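Local coordinates for dual specificity protein phosphatase 8 (Homo sapiens, PDB 4JMK) that probably dephosphorylates phosphotyrosine, phosphoserine and phosphothreonine in proteins and so restrains mitogen-activated protein kinases, here represented by its catalytic domain, at residues S70-D75 with I98-Y102. The protein carries 1 engineered substitution. Sequence-based numbering, arbitrary orientation.
Sequences SIEFID and IAIAY
The ring of Y102 is the main bump of this helix pair, and it enters a hollow bordered by I71 and I74, with D75 at the far edge of the ring. Y102 holds CG anti to its own N (chi1 179°), which carries the ring across to 70-75. I74 lays CG2 over one face, a CH-pi contact 3.7 Å from the ring centroid and displaced toward the rim on the CE1 side. I71 approaches obliquely, its CG2 3.8 Å from Y102 CD1, while its CD1 comes up against the backbone oxygen of the short A101. Y102 OH donates to D75 OD1 (2.7 Å), meeting the syn side of the carboxylate 25° out of its plane; H9 is a second hydrogen-bonding partner of the same hydroxyl. A phenylalanine here would probably keep the I74 contact but leave D75 and H9 without the hydroxyl that joins them. A smaller projection is I98 CG2, which packs against S70 CB at 3.9 Å; the I98 side chain lies about 8 Å from that of S88, the engineered replacement at the predicted phosphocysteine position. The axes of segments 70-75 and 98-102 come within 10.1 Å and cross at -75°. An aromatic knob set among aliphatic side chains thus illustrates how helix 67-79 packs on helix 94-107, the helix that follows the phosphate-binding loop in the protein-tyrosine phosphatase fold.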
ATOM      1  N   SER A  70      -7.277  -3.599  -1.373  1.00 16.94           N
ATOM      2  CA  SER A  70      -5.932  -3.510  -0.788  1.00 12.27           C
ATOM      3  C   SER A  70      -6.002  -3.103   0.681  1.00 16.17           C
ATOM      4  O   SER A  70      -5.342  -3.682   1.545  1.00 15.69           O
ATOM      5  CB  SER A  70      -5.111  -2.462  -1.551  1.00 17.53           C
ATOM      6  OG  SER A  70      -4.956  -2.806  -2.917  1.00 18.46           O
ATOM      7  N   ILE A  71      -6.821  -2.101   0.974  1.00 15.21           N
ATOM      8  CA  ILE A  71      -7.017  -1.668   2.351  1.00 19.04           C
ATOM      9  C   ILE A  71      -7.623  -2.777   3.229  1.00 18.38           C
ATOM     10  O   ILE A  71      -7.178  -2.995   4.360  1.00 18.15           O
ATOM     11  CB  ILE A  71      -7.839  -0.359   2.365  1.00 15.63           C
ATOM     12  CG1 ILE A  71      -6.986   0.770   1.775  1.00 19.67           C
ATOM     13  CG2 ILE A  71      -8.324   0.009   3.768  1.00 17.53           C
ATOM     14  CD1 ILE A  71      -7.760   2.072   1.523  1.00 21.30           C
ATOM     15  N   GLU A  72      -8.625  -3.477   2.710  1.00 17.53           N
ATOM     16  CA  GLU A  72      -9.209  -4.633   3.394  1.00 20.62           C
ATOM     17  C   GLU A  72      -8.143  -5.700   3.736  1.00 20.06           C
ATOM     18  O   GLU A  72      -8.116  -6.240   4.849  1.00 17.16           O
ATOM     19  CB  GLU A  72     -10.306  -5.233   2.500  1.00 23.27           C
ATOM     20  CG  GLU A  72     -10.987  -6.479   3.041  1.00 32.10           C
ATOM     21  CD  GLU A  72     -11.823  -7.200   1.980  1.00 46.80           C
ATOM     22  OE1 GLU A  72     -13.070  -7.175   2.078  1.00 51.91           O
ATOM     23  OE2 GLU A  72     -11.234  -7.802   1.052  1.00 43.41           O
ATOM     24  N   PHE A  73      -7.265  -5.989   2.778  1.00 18.71           N
ATOM     25  CA  PHE A  73      -6.181  -6.947   2.989  1.00 17.94           C
ATOM     26  C   PHE A  73      -5.266  -6.505   4.129  1.00 16.92           C
ATOM     27  O   PHE A  73      -4.896  -7.310   5.001  1.00 17.64           O
ATOM     28  CB  PHE A  73      -5.376  -7.112   1.692  1.00 19.06           C
ATOM     29  CG  PHE A  73      -4.256  -8.134   1.781  1.00 17.14           C
ATOM     30  CD1 PHE A  73      -4.536  -9.501   1.805  1.00 20.66           C
ATOM     31  CD2 PHE A  73      -2.930  -7.723   1.823  1.00 17.98           C
ATOM     32  CE1 PHE A  73      -3.503 -10.444   1.879  1.00 19.50           C
ATOM     33  CE2 PHE A  73      -1.890  -8.651   1.903  1.00 16.80           C
ATOM     34  CZ  PHE A  73      -2.178 -10.025   1.923  1.00 17.38           C
ATOM     35  N   ILE A  74      -4.875  -5.232   4.113  1.00 16.45           N
ATOM     36  CA  ILE A  74      -4.006  -4.702   5.163  1.00 12.24           C
ATOM     37  C   ILE A  74      -4.708  -4.797   6.513  1.00 18.81           C
ATOM     38  O   ILE A  74      -4.078  -5.161   7.516  1.00 18.12           O
ATOM     39  CB  ILE A  74      -3.568  -3.241   4.868  1.00 15.24           C
ATOM     40  CG1 ILE A  74      -2.642  -3.210   3.640  1.00 16.04           C
ATOM     41  CG2 ILE A  74      -2.884  -2.600   6.100  1.00 14.07           C
ATOM     42  CD1 ILE A  74      -2.462  -1.822   3.048  1.00 15.92           C
ATOM     43  N   ASP A  75      -6.008  -4.508   6.545  1.00 14.71           N
ATOM     44  CA  ASP A  75      -6.755  -4.653   7.802  1.00 11.14           C
ATOM     45  C   ASP A  75      -6.936  -6.113   8.248  1.00 17.21           C
ATOM     46  O   ASP A  75      -7.092  -6.385   9.445  1.00 16.79           O
ATOM     47  CB  ASP A  75      -8.098  -3.921   7.718  1.00 15.19           C
ATOM     48  CG  ASP A  75      -7.932  -2.412   7.809  1.00 19.79           C
ATOM     49  OD1 ASP A  75      -7.009  -1.963   8.531  1.00 20.88           O
ATOM     50  OD2 ASP A  75      -8.718  -1.680   7.168  1.00 22.55           O
ATOM     51  N   ILE A  98      -0.558   2.935  -2.627  1.00 14.93           N
ATOM     52  CA  ILE A  98      -1.452   2.121  -1.795  1.00 13.87           C
ATOM     53  C   ILE A  98      -1.310   2.453  -0.310  1.00 15.90           C
ATOM     54  O   ILE A  98      -2.319   2.631   0.389  1.00 14.21           O
ATOM     55  CB  ILE A  98      -1.258   0.620  -2.070  1.00 15.93           C
ATOM     56  CG1 ILE A  98      -1.794   0.301  -3.469  1.00 18.60           C
ATOM     57  CG2 ILE A  98      -1.975  -0.253  -1.001  1.00 12.56           C
ATOM     58  CD1 ILE A  98      -1.434  -1.098  -3.990  1.00 22.85           C
ATOM     59  N   ALA A  99      -0.069   2.568   0.167  1.00 15.96           N
ATOM     60  CA  ALA A  99       0.184   2.950   1.560  1.00 14.99           C
ATOM     61  C   ALA A  99      -0.443   4.298   1.888  1.00 11.76           C
ATOM     62  O   ALA A  99      -1.023   4.476   2.975  1.00 12.24           O
ATOM     63  CB  ALA A  99       1.679   2.989   1.836  1.00 14.26           C
ATOM     64  N   ILE A 100      -0.318   5.248   0.965  1.00 14.47           N
ATOM     65  CA  ILE A 100      -0.896   6.586   1.181  1.00 14.19           C
ATOM     66  C   ILE A 100      -2.407   6.493   1.291  1.00 14.60           C
ATOM     67  O   ILE A 100      -2.993   7.075   2.200  1.00 13.55           O
ATOM     68  CB  ILE A 100      -0.488   7.593   0.070  1.00 15.29           C
ATOM     69  CG1 ILE A 100       1.025   7.820   0.127  1.00 13.06           C
ATOM     70  CG2 ILE A 100      -1.211   8.934   0.263  1.00 12.71           C
ATOM     71  CD1 ILE A 100       1.627   8.435  -1.136  1.00 12.23           C
ATOM     72  N   ALA A 101      -3.043   5.763   0.377  1.00 19.00           N
ATOM     73  CA  ALA A 101      -4.496   5.586   0.445  1.00 17.94           C
ATOM     74  C   ALA A 101      -4.933   4.931   1.762  1.00 17.53           C
ATOM     75  O   ALA A 101      -5.975   5.279   2.325  1.00 14.91           O
ATOM     76  CB  ALA A 101      -4.993   4.774  -0.754  1.00 17.86           C
ATOM     77  N   TYR A 102      -4.153   3.971   2.250  1.00 14.31           N
ATOM     78  CA  TYR A 102      -4.513   3.301   3.494  1.00 12.78           C
ATOM     79  C   TYR A 102      -4.560   4.288   4.659  1.00 15.97           C
ATOM     80  O   TYR A 102      -5.463   4.239   5.503  1.00 13.76           O
ATOM     81  CB  TYR A 102      -3.531   2.165   3.813  1.00 14.47           C
ATOM     82  CG  TYR A 102      -3.886   1.481   5.110  1.00 18.96           C
ATOM     83  CD1 TYR A 102      -4.865   0.493   5.150  1.00 13.61           C
ATOM     84  CD2 TYR A 102      -3.267   1.841   6.300  1.00 15.70           C
ATOM     85  CE1 TYR A 102      -5.212  -0.122   6.356  1.00 12.86           C
ATOM     86  CE2 TYR A 102      -3.605   1.230   7.503  1.00 14.42           C
ATOM     87  CZ  TYR A 102      -4.574   0.252   7.516  1.00 16.85           C
ATOM     88  OH  TYR A 102      -4.912  -0.351   8.703  1.00 15.05           O
TER